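Local atomic coordinates of exopolyphosphatase (Cytophaga hutchinsonii, PDB entry 3MDQ), a protein that probably hydrolyses inorganic polyphosphate from the chain end, releasing orthophosphate. Residues A[76-88]-A[103-115]. Residues are numbered along the deposited sequence; the frame is centred on the assembly and turned at random.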
loop_
_atom_site.group_PDB
_atom_site.type_symbol
_atom_site.label_atom_id
_atom_site.label_comp_id
_atom_site.label_asym_id
_atom_site.label_seq_id
_atom_site.Cartn_x
_atom_site.Cartn_y
_atom_site.Cartn_z
ATOM N N HIS A 76 14.120 -13.500 -13.914
ATOM C CA HIS A 76 14.420 -12.293 -13.151
ATOM C C HIS A 76 13.381 -12.109 -12.021
ATOM O O HIS A 76 12.262 -11.704 -12.299
ATOM C CB HIS A 76 14.396 -11.049 -14.056
ATOM C CG HIS A 76 15.209 -11.177 -15.308
ATOM N ND1 HIS A 76 16.394 -11.884 -15.363
ATOM C CD2 HIS A 76 15.010 -10.674 -16.552
ATOM C CE1 HIS A 76 16.883 -11.821 -16.591
ATOM N NE2 HIS A 76 16.067 -11.086 -17.329
ATOM N N VAL A 77 13.784 -12.347 -10.766
ATOM C CA VAL A 77 12.884 -12.237 -9.609
ATOM C C VAL A 77 13.443 -11.216 -8.633
ATOM O O VAL A 77 14.653 -11.186 -8.402
ATOM C CB VAL A 77 12.773 -13.567 -8.885
ATOM C CG1 VAL A 77 11.813 -13.454 -7.724
ATOM C CG2 VAL A 77 12.324 -14.674 -9.848
ATOM N N ILE A 78 12.574 -10.371 -8.078
ATOM C CA ILE A 78 12.960 -9.493 -6.994
ATOM C C ILE A 78 11.858 -9.433 -5.948
ATOM O O ILE A 78 10.692 -9.155 -6.276
ATOM C CB ILE A 78 13.295 -8.086 -7.463
ATOM C CG1 ILE A 78 13.716 -7.237 -6.258
ATOM C CG2 ILE A 78 12.140 -7.486 -8.230
ATOM C CD1 ILE A 78 14.064 -5.846 -6.608
ATOM N N ALA A 79 12.248 -9.655 -4.694
ATOM C CA ALA A 79 11.313 -9.725 -3.567
ATOM C C ALA A 79 11.724 -8.642 -2.586
ATOM O O ALA A 79 12.864 -8.643 -2.137
ATOM C CB ALA A 79 11.379 -11.106 -2.886
ATOM N N THR A 80 10.854 -7.661 -2.351
ATOM C CA THR A 80 11.196 -6.561 -1.487
ATOM C C THR A 80 10.551 -6.821 -0.125
ATOM O O THR A 80 9.478 -7.391 -0.022
ATOM C CB THR A 80 10.709 -5.209 -2.031
ATOM O OG1 THR A 80 9.283 -5.252 -2.188
ATOM C CG2 THR A 80 11.380 -4.862 -3.379
ATOM N N GLY A 81 11.252 -6.461 0.920
ATOM C CA GLY A 81 10.700 -6.454 2.273
ATOM C C GLY A 81 10.597 -5.003 2.735
ATOM O O GLY A 81 11.567 -4.257 2.635
ATOM N N THR A 82 9.442 -4.620 3.279
ATOM C CA THR A 82 9.189 -3.214 3.651
ATOM C C THR A 82 8.913 -3.094 5.168
ATOM O O THR A 82 9.697 -3.643 5.947
ATOM C CB THR A 82 8.090 -2.628 2.795
ATOM O OG1 THR A 82 6.905 -3.459 2.844
ATOM C CG2 THR A 82 8.629 -2.458 1.325
ATOM N N SER A 83 7.909 -2.328 5.607
ATOM C CA SER A 83 7.808 -1.923 7.026
ATOM C C SER A 83 7.958 -3.082 8.050
ATOM O O SER A 83 8.752 -2.985 8.984
ATOM C CB SER A 83 6.467 -1.245 7.257
ATOM O OG SER A 83 6.357 -0.829 8.606
ATOM N N ALA A 84 7.143 -4.115 7.953
ATOM C CA ALA A 84 7.195 -5.164 8.967
ATOM C C ALA A 84 8.549 -5.896 8.945
ATOM O O ALA A 84 9.067 -6.303 9.973
ATOM C CB ALA A 84 6.065 -6.170 8.803
ATOM N N VAL A 85 9.129 -6.044 7.771
ATOM C CA VAL A 85 10.423 -6.724 7.643
ATOM C C VAL A 85 11.534 -5.840 8.192
ATOM O O VAL A 85 12.301 -6.231 9.102
ATOM C CB VAL A 85 10.702 -7.117 6.196
ATOM C CG1 VAL A 85 12.112 -7.720 6.047
ATOM C CG2 VAL A 85 9.642 -8.106 5.648
ATOM N N ARG A 86 11.622 -4.595 7.756
ATOM C CA ARG A 86 12.713 -3.748 8.232
ATOM C C ARG A 86 12.624 -3.406 9.744
ATOM O O ARG A 86 13.660 -3.178 10.375
ATOM C CB ARG A 86 12.859 -2.477 7.379
ATOM C CG ARG A 86 11.788 -1.496 7.509
ATOM C CD ARG A 86 11.983 -0.300 6.524
ATOM N NE ARG A 86 10.764 0.470 6.506
ATOM C CZ ARG A 86 9.943 0.633 5.475
ATOM N NH1 ARG A 86 10.225 0.160 4.285
ATOM N NH2 ARG A 86 8.808 1.302 5.649
ATOM N N SER A 87 11.401 -3.395 10.275
ATOM C CA SER A 87 11.109 -3.033 11.634
ATOM C C SER A 87 11.408 -4.156 12.630
ATOM O O SER A 87 11.716 -3.896 13.796
ATOM C CB SER A 87 9.612 -2.687 11.718
ATOM O OG SER A 87 9.312 -2.097 12.953
ATOM N N GLY A 88 11.293 -5.402 12.170
ATOM C CA GLY A 88 11.380 -6.574 13.032
ATOM C C GLY A 88 12.782 -6.914 13.449
ATOM O O GLY A 88 13.718 -7.015 12.611
ATOM N N ASN A 103 14.935 -20.304 -2.110
ATOM C CA ASN A 103 16.075 -19.717 -2.828
ATOM C C ASN A 103 15.788 -18.374 -3.426
ATOM O O ASN A 103 16.190 -18.091 -4.552
ATOM C CB ASN A 103 16.614 -20.690 -3.885
ATOM C CG ASN A 103 18.052 -20.344 -4.316
ATOM O OD1 ASN A 103 18.822 -19.781 -3.524
ATOM N ND2 ASN A 103 18.403 -20.661 -5.549
ATOM N N ILE A 104 15.119 -17.514 -2.657
ATOM C CA ILE A 104 14.842 -16.129 -3.048
ATOM C C ILE A 104 15.568 -15.268 -1.992
ATOM O O ILE A 104 15.482 -15.551 -0.784
ATOM C CB ILE A 104 13.339 -15.871 -3.078
ATOM C CG1 ILE A 104 12.689 -16.615 -4.267
ATOM C CG2 ILE A 104 13.043 -14.345 -3.176
ATOM C CD1 ILE A 104 11.166 -16.662 -4.218
ATOM N N ASP A 105 16.269 -14.234 -2.446
ATOM C CA ASP A 105 16.936 -13.290 -1.532
ATOM C C ASP A 105 16.061 -12.055 -1.383
ATOM O O ASP A 105 15.692 -11.409 -2.345
ATOM C CB ASP A 105 18.365 -12.917 -1.976
ATOM C CG ASP A 105 19.341 -14.106 -1.848
ATOM O OD1 ASP A 105 19.897 -14.402 -0.742
ATOM O OD2 ASP A 105 19.523 -14.762 -2.863
ATOM N N VAL A 106 15.637 -11.798 -0.164
ATOM C CA VAL A 106 14.816 -10.637 0.142
ATOM C C VAL A 106 15.671 -9.376 0.103
ATOM O O VAL A 106 16.730 -9.335 0.744
ATOM C CB VAL A 106 14.197 -10.802 1.517
ATOM C CG1 VAL A 106 13.375 -9.516 1.945
ATOM C CG2 VAL A 106 13.316 -12.000 1.508
ATOM N N GLU A 107 15.212 -8.373 -0.621
ATOM C CA GLU A 107 15.822 -7.030 -0.653
ATOM C C GLU A 107 15.038 -6.142 0.326
ATOM O O GLU A 107 13.893 -5.784 0.052
ATOM C CB GLU A 107 15.760 -6.471 -2.065
ATOM C CG GLU A 107 16.333 -5.072 -2.213
ATOM C CD GLU A 107 17.793 -5.064 -2.644
ATOM O OE1 GLU A 107 18.115 -5.765 -3.639
ATOM O OE2 GLU A 107 18.598 -4.338 -2.003
ATOM N N VAL A 108 15.662 -5.793 1.444
ATOM C CA VAL A 108 15.042 -4.942 2.430
ATOM C C VAL A 108 15.240 -3.497 1.975
ATOM O O VAL A 108 16.368 -3.057 1.717
ATOM C CB VAL A 108 15.630 -5.142 3.813
ATOM C CG1 VAL A 108 14.965 -4.163 4.805
ATOM C CG2 VAL A 108 15.514 -6.657 4.257
ATOM N N ILE A 109 14.131 -2.788 1.810
ATOM C CA ILE A 109 14.214 -1.382 1.376
ATOM C C ILE A 109 13.696 -0.472 2.469
ATOM O O ILE A 109 12.690 -0.788 3.163
ATOM C CB ILE A 109 13.503 -1.141 0.038
ATOM C CG1 ILE A 109 12.041 -1.470 0.157
ATOM C CG2 ILE A 109 14.166 -1.980 -1.135
ATOM C CD1 ILE A 109 11.167 -0.957 -1.055
ATOM N N ASP A 110 14.378 0.666 2.634
ATOM C CA ASP A 110 13.970 1.618 3.633
ATOM C C ASP A 110 12.739 2.415 3.162
ATOM O O ASP A 110 12.284 2.276 2.009
ATOM C CB ASP A 110 15.127 2.519 4.111
ATOM C CG ASP A 110 15.663 3.462 3.079
ATOM O OD1 ASP A 110 15.017 3.825 2.062
ATOM O OD2 ASP A 110 16.814 3.917 3.328
ATOM N N GLY A 111 12.151 3.153 4.077
ATOM C CA GLY A 111 10.909 3.875 3.786
ATOM C C GLY A 111 11.057 4.910 2.658
ATOM O O GLY A 111 10.151 5.001 1.809
ATOM N N ALA A 112 12.185 5.619 2.616
ATOM C CA ALA A 112 12.429 6.623 1.582
ATOM C C ALA A 112 12.406 5.945 0.225
ATOM O O ALA A 112 11.783 6.418 -0.726
ATOM C CB ALA A 112 13.783 7.403 1.804
ATOM N N ARG A 113 13.106 4.814 0.114
ATOM C CA ARG A 113 13.223 4.152 -1.182
ATOM C C ARG A 113 11.909 3.535 -1.570
ATOM O O ARG A 113 11.521 3.558 -2.745
ATOM C CB ARG A 113 14.264 3.049 -1.111
ATOM C CG ARG A 113 14.560 2.367 -2.427
ATOM C CD ARG A 113 15.096 3.341 -3.426
ATOM N NE ARG A 113 15.327 2.717 -4.738
ATOM C CZ ARG A 113 15.164 3.359 -5.887
ATOM N NH1 ARG A 113 14.724 4.592 -5.913
ATOM N NH2 ARG A 113 15.376 2.739 -7.043
ATOM N N GLU A 114 11.190 2.988 -0.592
ATOM C CA GLU A 114 9.830 2.471 -0.816
ATOM C C GLU A 114 8.919 3.578 -1.419
ATOM O O GLU A 114 8.204 3.351 -2.400
ATOM C CB GLU A 114 9.226 1.944 0.501
ATOM C CG GLU A 114 7.877 1.333 0.373
ATOM C CD GLU A 114 7.326 0.801 1.697
ATOM O OE1 GLU A 114 7.968 1.022 2.747
ATOM O OE2 GLU A 114 6.209 0.183 1.698
ATOM N N ALA A 115 8.994 4.760 -0.849
ATOM C CA ALA A 115 8.218 5.874 -1.361
ATOM C C ALA A 115 8.581 6.208 -2.816
ATOM O O ALA A 115 7.701 6.431 -3.673
ATOM C CB ALA A 115 8.403 7.096 -0.456
HETATM O O HOH W 1 15.118 -10.204 -4.519
HETATM O O HOH W 2 5.767 -0.780 4.116
#
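The edge of a five-stranded mixed sheet forms here, where strand 106-108 pairs in parallel with strand 76-81. Glu107 is bonded through both its backbone N and O: N donates to Ala79 O (2.8 Å), and O accepts from Gly81 N (2.9 Å) from above the carbonyl plane. Ile109 N continues the pairing to Gly81 O. At the other end, water 1 links Ala79 N to Asp105 O. Strand 76-81, helix 91-102 and strand 106-108 make a beta-alpha-beta crossover in a domain of the actin-like ATPase clan. Ile95 of that helix touches Val106 and Val108. Past the strands, Arg86 reaches across to the start of helix 111-125. Its CG sits between the backbone N and carbonyl carbon (chi1 70°), which sends the extended chain toward Glu114. NH1 and NH2 both grip Glu114 OE1, at 2.9 and 3.0 Å, with the two flat groups turned 61° apart. NH1 also donates to Ile109 O (2.9 Å). Ser83 N and Gly111 N lie over opposite faces of the guanidinium. Arg86 NH2 also forms a salt bridge with Glu160. With alanine in place of Arg86, the buried Glu114 carboxylate would probably lose its cationic mate and Ile109 O this donor. Glu114 CD packs on Thr82 CG2 (3.5 Å), while OE2 takes a bond from water 2, which accepts from Ser83 N. Thr82 OG1 makes a weak hydrogen bond to a bound sulfate.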